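Local coordinates for protein pentafunctional AROM polypeptide (Schizosaccharomyces pombe, PDB 5SWV) that probably catalyses two consecutive steps of the shikimate pathway, dehydration of 3-dehydroquinate and NADPH-dependent reduction of the resulting 3-dehydroshikimate, at residues Thr352-Ile357 against Ile388-Arg393; Asp372-Val377 against Val396-Leu401; Arg404-Ser409 against Ile424-Asn429; Ser437-Ala442 against Asn467-Gly472. All coordinates share one frame; numbering follows the deposited sequence.

Contact 1: Thr352-Ile357 against Ile388-Arg393; sequences TDWRGI and IYSLHR
Trp354 and Tyr389 hold together two helices at the edge of the Rossmann-type nucleotide-binding domain: helix 353-364, which leads in from the mixed sheet of the preceding domain, and helix 382-393, which follows the first strand of the six-stranded parallel sheet. The short segments cross at -52°, their axes 9.0 Å apart.

The aromatic part is a T-shaped (edge-to-face) pair. Tyr389 turns its edge to the six-membered ring of Trp354, with centroids 4.9 Å apart and planes at 68°, and its CE2 lies over one face of the indole. Over the opposite face lies Arg355 CD, so the broad flat ring sits between Tyr389 of helix 382-393 and a side chain of its own helix. With CG between the backbone N and the carbonyl carbon (chi1 74°), the indole swings across to helix 382-393.

A second, aliphatic contact is made by Ile357. The short side chain of Ser390 lets the branch methyl Ile357 CG2 rest 3.6 Å from Ser390 CB. The Ser390 hydroxyl is bonded within its own helix, to the carbonyl of Ala386, so it can be buried here.

Arg393, at the exposed end, is extended as far as NE and lays CD and NE obliquely near the indole, with NE 3.5 Å from Trp354 CH2. At another part of the rim, Ser390 OG lies near the ring plane, 3.7 Å from Trp354 CE3.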
loop_
_atom_site.group_PDB
_atom_site.type_symbol
_atom_site.label_atom_id
_atom_site.label_comp_id
_atom_site.label_asym_id
_atom_site.label_seq_id
_atom_site.Cartn_x
_atom_site.Cartn_y
_atom_site.Cartn_z
ATOM N N THR A 352 13.372 6.434 0.936
ATOM C CA THR A 352 12.044 6.720 0.396
ATOM C C THR A 352 11.944 8.040 -0.355
ATOM O O THR A 352 10.854 8.396 -0.787
ATOM C CB THR A 352 10.999 6.770 1.511
ATOM O OG1 THR A 352 11.404 7.741 2.465
ATOM C CG2 THR A 352 10.858 5.433 2.176
ATOM N N ASP A 353 13.046 8.764 -0.538
ATOM C CA ASP A 353 12.982 10.048 -1.256
ATOM C C ASP A 353 12.281 9.910 -2.618
ATOM O O ASP A 353 11.373 10.674 -2.935
ATOM C CB ASP A 353 14.375 10.684 -1.398
ATOM C CG ASP A 353 14.922 11.254 -0.056
ATOM O OD1 ASP A 353 14.121 11.572 0.870
ATOM O OD2 ASP A 353 16.162 11.390 0.070
ATOM N N TRP A 354 12.658 8.897 -3.390
ATOM C CA TRP A 354 11.989 8.621 -4.672
ATOM C C TRP A 354 10.477 8.359 -4.564
ATOM O O TRP A 354 9.723 8.682 -5.485
ATOM C CB TRP A 354 12.667 7.456 -5.408
ATOM C CG TRP A 354 12.395 6.104 -4.854
ATOM C CD1 TRP A 354 13.003 5.520 -3.786
ATOM C CD2 TRP A 354 11.437 5.158 -5.338
ATOM N NE1 TRP A 354 12.485 4.262 -3.571
ATOM C CE2 TRP A 354 11.532 4.011 -4.517
ATOM C CE3 TRP A 354 10.516 5.165 -6.395
ATOM C CZ2 TRP A 354 10.753 2.877 -4.721
ATOM C CZ3 TRP A 354 9.732 4.041 -6.603
ATOM C CH2 TRP A 354 9.854 2.909 -5.762
ATOM N N ARG A 355 10.047 7.761 -3.456
ATOM C CA ARG A 355 8.644 7.436 -3.254
ATOM C C ARG A 355 7.786 8.701 -3.227
ATOM O O ARG A 355 6.643 8.683 -3.681
ATOM C CB ARG A 355 8.453 6.635 -1.962
ATOM C CG ARG A 355 9.126 5.262 -1.972
ATOM C CD ARG A 355 8.428 4.273 -2.904
ATOM N NE ARG A 355 7.048 4.208 -2.483
ATOM C CZ ARG A 355 6.616 3.522 -1.435
ATOM N NH1 ARG A 355 7.426 2.748 -0.724
ATOM N NH2 ARG A 355 5.344 3.595 -1.106
ATOM N N GLY A 356 8.337 9.798 -2.712
ATOM C CA GLY A 356 7.669 11.085 -2.769
ATOM C C GLY A 356 7.261 11.460 -4.186
ATOM O O GLY A 356 6.194 12.049 -4.399
ATOM N N ILE A 357 8.114 11.110 -5.149
ATOM C CA ILE A 357 7.846 11.352 -6.563
ATOM C C ILE A 357 6.920 10.288 -7.111
ATOM O O ILE A 357 5.852 10.595 -7.603
ATOM C CB ILE A 357 9.149 11.393 -7.382
ATOM C CG1 ILE A 357 10.059 12.517 -6.841
ATOM C CG2 ILE A 357 8.847 11.627 -8.862
ATOM C CD1 ILE A 357 11.462 12.507 -7.399
ATOM N N ILE A 388 14.080 10.524 -12.423
ATOM C CA ILE A 388 14.288 9.659 -13.578
ATOM C C ILE A 388 13.922 8.216 -13.242
ATOM O O ILE A 388 13.098 7.621 -13.935
ATOM C CB ILE A 388 15.717 9.780 -14.112
ATOM C CG1 ILE A 388 15.857 11.127 -14.788
ATOM C CG2 ILE A 388 16.046 8.675 -15.116
ATOM C CD1 ILE A 388 17.285 11.491 -15.099
ATOM N N TYR A 389 14.497 7.663 -12.175
ATOM C CA TYR A 389 14.090 6.320 -11.695
ATOM C C TYR A 389 12.563 6.197 -11.553
ATOM O O TYR A 389 11.962 5.257 -12.073
ATOM C CB TYR A 389 14.789 5.963 -10.377
ATOM C CG TYR A 389 14.330 4.669 -9.747
ATOM C CD1 TYR A 389 14.533 3.456 -10.379
ATOM C CD2 TYR A 389 13.694 4.661 -8.500
ATOM C CE1 TYR A 389 14.122 2.255 -9.794
ATOM C CE2 TYR A 389 13.268 3.476 -7.905
ATOM C CZ TYR A 389 13.482 2.266 -8.550
ATOM O OH TYR A 389 13.054 1.091 -7.953
ATOM N N SER A 390 11.938 7.172 -10.894
ATOM C CA SER A 390 10.486 7.139 -10.683
ATOM C C SER A 390 9.741 7.135 -12.013
ATOM O O SER A 390 8.853 6.322 -12.211
ATOM C CB SER A 390 10.016 8.309 -9.804
ATOM O OG SER A 390 10.531 8.188 -8.499
ATOM N N LEU A 391 10.099 8.025 -12.930
ATOM C CA LEU A 391 9.372 8.076 -14.209
ATOM C C LEU A 391 9.562 6.778 -14.975
ATOM O O LEU A 391 8.610 6.241 -15.516
ATOM C CB LEU A 391 9.771 9.293 -15.057
ATOM C CG LEU A 391 9.284 10.632 -14.488
ATOM C CD1 LEU A 391 9.642 11.794 -15.386
ATOM C CD2 LEU A 391 7.781 10.617 -14.267
ATOM N N HIS A 392 10.781 6.261 -14.954
ATOM C CA HIS A 392 11.078 5.007 -15.612
ATOM C C HIS A 392 10.274 3.872 -15.000
ATOM O O HIS A 392 9.695 3.049 -15.716
ATOM C CB HIS A 392 12.582 4.686 -15.566
ATOM C CG HIS A 392 12.973 3.526 -16.430
ATOM N ND1 HIS A 392 12.929 2.222 -15.985
ATOM C CD2 HIS A 392 13.391 3.472 -17.716
ATOM C CE1 HIS A 392 13.306 1.414 -16.960
ATOM N NE2 HIS A 392 13.588 2.147 -18.022
ATOM N N ARG A 393 10.201 3.845 -13.679
ATOM C CA ARG A 393 9.492 2.772 -12.988
ATOM C C ARG A 393 7.997 2.801 -13.237
ATOM O O ARG A 393 7.362 1.773 -13.183
ATOM C CB ARG A 393 9.774 2.839 -11.487
ATOM C CG ARG A 393 9.357 1.603 -10.716
ATOM C CD ARG A 393 10.245 1.388 -9.506
ATOM N NE ARG A 393 9.499 0.671 -8.477
ATOM C CZ ARG A 393 9.452 -0.646 -8.325
ATOM N NH1 ARG A 393 10.129 -1.465 -9.133
ATOM N NH2 ARG A 393 8.709 -1.152 -7.344
#

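Contact 2: Asp372-Val377 against Val396-Leu401; sequences DTNGLV and VSRIYL
Gly375 and Tyr400 lie at the middle of a parallel strand pair, the first two strands of a Rossmann fold, linked by the beta-alpha-beta crossover through helix 382-393. The ladder runs by Gly375 N to Arg398 O (2.8 Å), Tyr400 N to Gly375 O (2.8 Å) and Val377 N to Tyr400 O (2.8 Å). At its start Thr373 O accepts two backbone donors, Ser397 N at 3.0 Å and Arg398 N at 3.3 Å, as the incoming loop bends into the strand.

Tyr400 shows how a side chain uses this frame. Its CB packs 3.9 Å from Leu376 CD1 and also lies beside the carbonyl oxygen of Gly375. With CG turned beside the backbone N (chi1 -71°), the ring presents an edge to that oxygen, which lies near the ring plane, 3.4 Å from Tyr400 CD1. Farther out, CE1 comes near Asn374 CB. The hydroxyl at the tip bonds to Glu434 and also stands over one face of the Arg398 guanidinium, so the phenol carries its oxygen past the apolar packing to these two polar groups.

Beside it, Asn374 and Arg398 run side by side in the same direction, Asn374 OD1 lying along the aliphatic stem of Arg398. Gly375 has no side chain, and Val396 CG1 settles 3.5 Å from its N.

Val377 and Ile399 share the other sheet face, covered by helix 382-393; strand 440-445 flanks Asn374 and Leu376, and strand 422-426 borders Tyr400 and Leu401.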
loop_
_atom_site.group_PDB
_atom_site.type_symbol
_atom_site.label_atom_id
_atom_site.label_comp_id
_atom_site.label_asym_id
_atom_site.label_seq_id
_atom_site.Cartn_x
_atom_site.Cartn_y
_atom_site.Cartn_z
ATOM N N ASP A 372 4.491 3.775 -22.038
ATOM C CA ASP A 372 4.763 4.286 -23.374
ATOM C C ASP A 372 4.335 5.737 -23.570
ATOM O O ASP A 372 3.695 6.059 -24.558
ATOM C CB ASP A 372 4.134 3.368 -24.436
ATOM C CG ASP A 372 4.779 1.987 -24.479
ATOM O OD1 ASP A 372 5.985 1.843 -24.155
ATOM O OD2 ASP A 372 4.070 1.040 -24.878
ATOM N N THR A 373 4.680 6.599 -22.617
ATOM C CA THR A 373 4.423 8.046 -22.714
ATOM C C THR A 373 5.742 8.790 -22.658
ATOM O O THR A 373 6.787 8.184 -22.486
ATOM C CB THR A 373 3.537 8.547 -21.559
ATOM O OG1 THR A 373 4.106 8.150 -20.298
ATOM C CG2 THR A 373 2.152 7.987 -21.694
ATOM N N ASN A 374 5.687 10.104 -22.806
ATOM C CA ASN A 374 6.870 10.927 -22.723
ATOM C C ASN A 374 6.873 11.752 -21.462
ATOM O O ASN A 374 5.840 12.302 -21.083
ATOM C CB ASN A 374 6.933 11.856 -23.919
ATOM C CG ASN A 374 6.840 11.111 -25.230
ATOM O OD1 ASN A 374 7.461 10.058 -25.427
ATOM N ND2 ASN A 374 6.050 11.641 -26.128
ATOM N N GLY A 375 8.044 11.854 -20.834
ATOM C CA GLY A 375 8.220 12.637 -19.622
ATOM C C GLY A 375 9.321 13.668 -19.742
ATOM O O GLY A 375 10.093 13.650 -20.691
ATOM N N LEU A 376 9.384 14.566 -18.765
ATOM C CA LEU A 376 10.435 15.554 -18.679
ATOM C C LEU A 376 10.863 15.717 -17.236
ATOM O O LEU A 376 10.028 15.899 -16.354
ATOM C CB LEU A 376 9.955 16.902 -19.200
ATOM C CG LEU A 376 10.911 18.080 -18.962
ATOM C CD1 LEU A 376 12.120 17.929 -19.860
ATOM C CD2 LEU A 376 10.200 19.401 -19.185
ATOM N N VAL A 377 12.174 15.683 -17.014
ATOM C CA VAL A 377 12.772 15.973 -15.727
ATOM C C VAL A 377 13.644 17.200 -15.945
ATOM O O VAL A 377 14.392 17.274 -16.932
ATOM C CB VAL A 377 13.631 14.789 -15.247
ATOM C CG1 VAL A 377 14.395 15.137 -13.965
ATOM C CG2 VAL A 377 12.774 13.536 -15.061
ATOM N N VAL A 396 7.313 5.311 -18.268
ATOM C CA VAL A 396 7.591 6.336 -19.276
ATOM C C VAL A 396 8.669 5.836 -20.253
ATOM O O VAL A 396 9.759 5.464 -19.837
ATOM C CB VAL A 396 8.049 7.656 -18.617
ATOM C CG1 VAL A 396 8.559 8.654 -19.648
ATOM C CG2 VAL A 396 6.910 8.273 -17.826
ATOM N N SER A 397 8.362 5.827 -21.546
ATOM C CA SER A 397 9.294 5.286 -22.569
ATOM C C SER A 397 10.269 6.316 -23.149
ATOM O O SER A 397 11.263 5.924 -23.742
ATOM C CB SER A 397 8.533 4.604 -23.701
ATOM O OG SER A 397 7.644 5.526 -24.286
ATOM N N ARG A 398 9.982 7.611 -23.012
ATOM C CA ARG A 398 10.962 8.648 -23.346
ATOM C C ARG A 398 11.034 9.652 -22.212
ATOM O O ARG A 398 10.109 10.409 -21.990
ATOM C CB ARG A 398 10.610 9.351 -24.657
ATOM C CG ARG A 398 10.224 8.401 -25.782
ATOM C CD ARG A 398 10.282 9.035 -27.155
ATOM N NE ARG A 398 11.679 9.173 -27.555
ATOM C CZ ARG A 398 12.157 9.118 -28.801
ATOM N NH1 ARG A 398 13.467 9.259 -28.999
ATOM N NH2 ARG A 398 11.361 8.912 -29.858
ATOM N N ILE A 399 12.150 9.638 -21.499
ATOM C CA ILE A 399 12.376 10.506 -20.363
ATOM C C ILE A 399 13.290 11.644 -20.829
ATOM O O ILE A 399 14.512 11.462 -20.930
ATOM C CB ILE A 399 13.016 9.717 -19.193
ATOM C CG1 ILE A 399 12.163 8.493 -18.829
ATOM C CG2 ILE A 399 13.165 10.592 -17.965
ATOM C CD1 ILE A 399 12.864 7.463 -17.970
ATOM N N TYR A 400 12.693 12.801 -21.137
ATOM C CA TYR A 400 13.458 13.981 -21.555
ATOM C C TYR A 400 14.119 14.645 -20.354
ATOM O O TYR A 400 13.525 14.720 -19.270
ATOM C CB TYR A 400 12.584 14.963 -22.362
ATOM C CG TYR A 400 12.264 14.410 -23.730
ATOM C CD1 TYR A 400 11.156 13.583 -23.930
ATOM C CD2 TYR A 400 13.108 14.641 -24.812
ATOM C CE1 TYR A 400 10.876 13.032 -25.181
ATOM C CE2 TYR A 400 12.837 14.097 -26.064
ATOM C CZ TYR A 400 11.715 13.288 -26.246
ATOM O OH TYR A 400 11.436 12.735 -27.484
ATOM N N LEU A 401 15.354 15.106 -20.551
ATOM C CA LEU A 401 16.163 15.670 -19.475
ATOM C C LEU A 401 16.728 17.030 -19.867
ATOM O O LEU A 401 17.443 17.142 -20.858
ATOM C CB LEU A 401 17.292 14.715 -19.140
ATOM C CG LEU A 401 18.257 15.122 -18.024
ATOM C CD1 LEU A 401 17.543 15.401 -16.706
ATOM C CD2 LEU A 401 19.300 14.037 -17.816
#

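Contact 3: Arg404-Ser409 against Ile424-Asn429; sequences RTLANS and IIDSDN
Leu406 and Ser409 lay the first turn of helix 406-413 on strand 422-426, the second and third elements of a Rossmann beta-alpha-beta unit that starts with strand 398-403. Strand 422-426 is one of the two outermost strands of the six-stranded parallel sheet.

The tight part is small. Ser409 directs its CB at Ile424, 3.6 Å from the branch methyl CG2, and the short serine lets the helix lie close to the beta-branched residue. Its hydroxyl is bonded to Asn403, which satisfies it in a buried place. Ser427, also buried, lies near the carbonyl of Arg404 but bonds its hydroxyl to the carbonyl of Asn403.

Leu406 and Asp426 form a half-open margin. With CG beside the backbone N (chi1 -72°), the leucine reaches Ile424 CG2 with its CD2 at 4.0 Å, and it also packs on Asp426, two residues on, crossing it at about a right angle. CD2 lies 3.6 Å from Asp426 CB, an apolar contact that suits leucine, while CD1 merely lies near OD2.

On the solvent side, Arg404 points its side chain away. Exposed Thr405 is the N-cap of the helix, with a weak capping bond from Asn408 N to its OG1. As in related shikimate dehydrogenases, the Asn403-Arg404-Thr405 sequence probably meets the adenosine phosphate of NADP. Asp426 folds an Asx turn: Asp428 N donates to Asp426 OD1 at 3.1 Å, approaching from above the carboxylate plane.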
loop_
_atom_site.group_PDB
_atom_site.type_symbol
_atom_site.label_atom_id
_atom_site.label_comp_id
_atom_site.label_asym_id
_atom_site.label_seq_id
_atom_site.Cartn_x
_atom_site.Cartn_y
_atom_site.Cartn_z
ATOM N N ARG A 404 20.758 23.569 -17.700
ATOM C CA ARG A 404 21.537 24.721 -18.140
ATOM C C ARG A 404 22.680 24.278 -19.032
ATOM O O ARG A 404 22.964 24.946 -20.001
ATOM C CB ARG A 404 22.098 25.507 -16.945
ATOM C CG ARG A 404 21.051 26.288 -16.159
ATOM C CD ARG A 404 21.520 26.507 -14.729
ATOM N NE ARG A 404 20.648 27.410 -13.969
ATOM C CZ ARG A 404 20.642 28.743 -14.066
ATOM N NH1 ARG A 404 21.453 29.368 -14.911
ATOM N NH2 ARG A 404 19.817 29.465 -13.309
ATOM N N THR A 405 23.325 23.162 -18.703
ATOM C CA THR A 405 24.439 22.644 -19.504
ATOM C C THR A 405 24.298 21.154 -19.813
ATOM O O THR A 405 23.616 20.406 -19.099
ATOM C CB THR A 405 25.825 22.912 -18.837
ATOM O OG1 THR A 405 26.050 22.022 -17.727
ATOM C CG2 THR A 405 25.939 24.380 -18.370
ATOM N N LEU A 406 24.966 20.742 -20.885
ATOM C CA LEU A 406 25.021 19.350 -21.279
ATOM C C LEU A 406 25.748 18.493 -20.258
ATOM O O LEU A 406 25.305 17.383 -19.977
ATOM C CB LEU A 406 25.729 19.198 -22.626
ATOM C CG LEU A 406 24.960 19.674 -23.857
ATOM C CD1 LEU A 406 25.881 19.709 -25.075
ATOM C CD2 LEU A 406 23.750 18.779 -24.105
ATOM N N ALA A 407 26.866 18.991 -19.727
ATOM C CA ALA A 407 27.674 18.225 -18.766
ATOM C C ALA A 407 26.861 17.799 -17.531
ATOM O O ALA A 407 27.040 16.698 -17.021
ATOM C CB ALA A 407 28.904 19.015 -18.349
ATOM N N ASN A 408 25.983 18.684 -17.067
ATOM C CA ASN A 408 25.057 18.372 -15.987
ATOM C C ASN A 408 24.167 17.181 -16.341
ATOM O O ASN A 408 24.110 16.220 -15.585
ATOM C CB ASN A 408 24.189 19.596 -15.631
ATOM C CG ASN A 408 24.849 20.519 -14.611
ATOM O OD1 ASN A 408 25.210 20.093 -13.513
ATOM N ND2 ASN A 408 24.974 21.795 -14.954
ATOM N N SER A 409 23.499 17.243 -17.492
ATOM C CA SER A 409 22.603 16.173 -17.929
ATOM C C SER A 409 23.350 14.862 -18.145
ATOM O O SER A 409 22.840 13.790 -17.804
ATOM C CB SER A 409 21.880 16.549 -19.218
ATOM O OG SER A 409 21.163 17.752 -19.082
ATOM N N ILE A 424 18.525 13.543 -23.664
ATOM C CA ILE A 424 18.979 14.856 -23.203
ATOM C C ILE A 424 18.574 15.928 -24.214
ATOM O O ILE A 424 18.588 15.693 -25.411
ATOM C CB ILE A 424 20.514 14.856 -22.979
ATOM C CG1 ILE A 424 20.881 13.921 -21.818
ATOM C CG2 ILE A 424 21.040 16.261 -22.710
ATOM C CD1 ILE A 424 22.331 13.500 -21.790
ATOM N N ILE A 425 18.194 17.091 -23.700
ATOM C CA ILE A 425 17.866 18.267 -24.494
ATOM C C ILE A 425 18.909 19.331 -24.202
ATOM O O ILE A 425 19.097 19.689 -23.045
ATOM C CB ILE A 425 16.494 18.838 -24.090
ATOM C CG1 ILE A 425 15.387 17.833 -24.410
ATOM C CG2 ILE A 425 16.236 20.173 -24.786
ATOM C CD1 ILE A 425 14.046 18.199 -23.812
ATOM N N ASP A 426 19.558 19.833 -25.251
ATOM C CA ASP A 426 20.565 20.888 -25.163
ATOM C C ASP A 426 19.854 22.216 -25.332
ATOM O O ASP A 426 19.306 22.512 -26.399
ATOM C CB ASP A 426 21.630 20.714 -26.264
ATOM C CG ASP A 426 22.812 21.701 -26.139
ATOM O OD1 ASP A 426 22.903 22.501 -25.180
ATOM O OD2 ASP A 426 23.663 21.681 -27.049
ATOM N N SER A 427 19.866 23.019 -24.276
ATOM C CA SER A 427 19.224 24.323 -24.308
ATOM C C SER A 427 19.926 25.328 -25.236
ATOM O O SER A 427 19.331 26.350 -25.574
ATOM C CB SER A 427 19.077 24.890 -22.891
ATOM O OG SER A 427 20.228 24.661 -22.101
ATOM N N ASP A 428 21.168 25.057 -25.646
ATOM C CA ASP A 428 21.832 25.914 -26.645
ATOM C C ASP A 428 21.380 25.504 -28.032
ATOM O O ASP A 428 20.643 26.238 -28.689
ATOM C CB ASP A 428 23.356 25.860 -26.532
ATOM C CG ASP A 428 23.842 26.231 -25.158
ATOM O OD1 ASP A 428 23.279 27.162 -24.536
ATOM O OD2 ASP A 428 24.782 25.567 -24.696
ATOM N N ASN A 429 21.783 24.309 -28.453
ATOM C CA ASN A 429 21.410 23.764 -29.751
ATOM C C ASN A 429 20.045 23.034 -29.671
ATOM O O ASN A 429 19.976 21.804 -29.782
ATOM C CB ASN A 429 22.544 22.852 -30.251
ATOM C CG ASN A 429 22.450 22.551 -31.736
ATOM O OD1 ASN A 429 22.608 21.405 -32.152
ATOM N ND2 ASN A 429 22.202 23.579 -32.543
#

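Contact 4: Ser437-Ala442 against Asn467-Gly472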
loop_
_atom_site.group_PDB
_atom_site.type_symbol
_atom_site.label_atom_id
_atom_site.label_comp_id
_atom_site.label_asym_id
_atom_site.label_seq_id
_atom_site.Cartn_x
_atom_site.Cartn_y
_atom_site.Cartn_z
ATOM N N SER A 437 6.539 17.910 -31.926
ATOM C CA SER A 437 5.598 16.789 -31.867
ATOM C C SER A 437 5.683 15.948 -30.570
ATOM O O SER A 437 5.115 14.850 -30.519
ATOM C CB SER A 437 5.809 15.886 -33.092
ATOM O OG SER A 437 7.104 15.306 -33.066
ATOM N N VAL A 438 6.350 16.458 -29.527
ATOM C CA VAL A 438 6.471 15.741 -28.246
ATOM C C VAL A 438 5.386 16.155 -27.243
ATOM O O VAL A 438 5.467 17.214 -26.604
ATOM C CB VAL A 438 7.868 15.916 -27.619
ATOM C CG1 VAL A 438 7.952 15.205 -26.269
ATOM C CG2 VAL A 438 8.927 15.361 -28.555
ATOM N N THR A 439 4.383 15.292 -27.120
ATOM C CA THR A 439 3.294 15.461 -26.168
ATOM C C THR A 439 3.670 14.798 -24.843
ATOM O O THR A 439 3.882 13.589 -24.787
ATOM C CB THR A 439 2.007 14.838 -26.730
ATOM O OG1 THR A 439 1.795 15.347 -28.052
ATOM C CG2 THR A 439 0.794 15.147 -25.846
ATOM N N LEU A 440 3.750 15.596 -23.784
ATOM C CA LEU A 440 4.192 15.111 -22.468
ATOM C C LEU A 440 3.014 14.671 -21.605
ATOM O O LEU A 440 1.940 15.271 -21.655
ATOM C CB LEU A 440 4.957 16.209 -21.736
ATOM C CG LEU A 440 6.201 16.738 -22.447
ATOM C CD1 LEU A 440 6.658 18.040 -21.816
ATOM C CD2 LEU A 440 7.305 15.687 -22.407
ATOM N N SER A 441 3.232 13.617 -20.823
ATOM C CA SER A 441 2.259 13.133 -19.847
ATOM C C SER A 441 2.677 13.355 -18.380
ATOM O O SER A 441 1.844 13.215 -17.482
ATOM C CB SER A 441 1.999 11.644 -20.088
ATOM O OG SER A 441 1.376 11.443 -21.343
ATOM N N ALA A 442 3.944 13.701 -18.136
ATOM C CA ALA A 442 4.481 13.823 -16.772
ATOM C C ALA A 442 5.679 14.749 -16.764
ATOM O O ALA A 442 6.512 14.673 -17.658
ATOM C CB ALA A 442 4.877 12.457 -16.226
ATOM N N ASN A 467 2.490 21.416 -25.140
ATOM C CA ASN A 467 2.130 20.162 -25.763
ATOM C C ASN A 467 1.876 19.111 -24.686
ATOM O O ASN A 467 2.815 18.543 -24.121
ATOM C CB ASN A 467 3.222 19.747 -26.753
ATOM C CG ASN A 467 2.690 18.901 -27.887
ATOM O OD1 ASN A 467 3.465 18.374 -28.683
ATOM N ND2 ASN A 467 1.370 18.773 -27.980
ATOM N N LYS A 468 0.595 18.856 -24.421
ATOM C CA LYS A 468 0.152 18.239 -23.173
ATOM C C LYS A 468 -0.919 17.162 -23.368
ATOM O O LYS A 468 -1.950 17.410 -23.989
ATOM C CB LYS A 468 -0.393 19.347 -22.276
ATOM C CG LYS A 468 -0.527 18.979 -20.807
ATOM C CD LYS A 468 -1.900 18.459 -20.438
ATOM C CE LYS A 468 -2.821 19.533 -19.909
ATOM N NZ LYS A 468 -3.988 18.855 -19.293
ATOM N N ALA A 469 -0.686 15.976 -22.811
ATOM C CA ALA A 469 -1.646 14.871 -22.913
ATOM C C ALA A 469 -2.767 15.047 -21.910
ATOM O O ALA A 469 -2.581 15.618 -20.839
ATOM C CB ALA A 469 -0.961 13.535 -22.677
ATOM N N ASP A 470 -3.937 14.524 -22.239
ATOM C CA ASP A 470 -5.039 14.565 -21.292
ATOM C C ASP A 470 -4.602 13.930 -19.984
ATOM O O ASP A 470 -3.934 12.890 -19.993
ATOM C CB ASP A 470 -6.273 13.839 -21.826
ATOM C CG ASP A 470 -6.964 14.599 -22.936
ATOM O OD1 ASP A 470 -6.910 15.856 -22.972
ATOM O OD2 ASP A 470 -7.570 13.915 -23.781
ATOM N N GLY A 471 -4.968 14.594 -18.883
ATOM C CA GLY A 471 -4.682 14.141 -17.532
ATOM C C GLY A 471 -3.220 14.199 -17.150
ATOM O O GLY A 471 -2.813 13.519 -16.220
ATOM N N GLY A 472 -2.434 15.011 -17.857
ATOM C CA GLY A 472 -0.989 15.079 -17.637
ATOM C C GLY A 472 -0.682 15.766 -16.330
ATOM O O GLY A 472 -1.382 16.701 -15.963
#
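The chi1 of Thr439, -51°, sets its methyl CG2 opposite the backbone N and drives it onto the other chain, while Asn467, at -152°, swings its CG back across Thr439 so that the two side chains cross at about a right angle. Thr439 CG2 comes to rest 3.5 Å from Ala469 N, over the peptide that joins Lys468 to it. A beta-branched residue suits this spot, since one branch covers the backbone and the other faces the asparagine.

Beside them is a single parallel bridge, Leu440 with Lys468, just ahead of strand 472-476 of the Rossmann sheet. Leu440 N donates to Asn467 O at 3.1 Å, nearly straight at 175°, although the donor stands above the carbonyl plane. Leu440 O then accepts from Ala469 N at 3.0 Å. Ser441 OG lies 3.4 Å from Ala469 CB, a methyl small enough for the chains to stay close.

Next comes a type II turn, Ala469 to Gly472, in which Gly471 takes the positive phi that glycine readily adopts. It returns the chain to the sheet, where Gly472 CA makes a CA-H...O contact with Ser441 O, 3.4 Å away. The side chain of Lys468 is drawn off to the carbonyl of Glu494.

The two backbone hydrogen bonds fix the register here, and small or branched side chains fill in round them.

Contacts 2, 3 and 4 belong to one parallel six-stranded sheet, with contact 2 in the middle. Its centre is 10 Å from that of contact 4, joined through Asn374 O and Ser441 N (2.9 Å), and 16 Å from that of contact 3, joined through Leu401 O and Ile425 N (2.9 Å). Contact 1 covers a face of the sheet, its centre 13 Å from that of contact 2, where Leu391 CD1 meets Val377 CG2 at 3.6 Å; Leu391 also reaches Ala442 of contact 4. Contacts 3 and 4 do not touch. In Rossmann dehydrogenases the cofactor binds at the C-terminal strand ends; contacts 2 and 3 probably lead toward that site, contact 3 through the residues after strand 398-403.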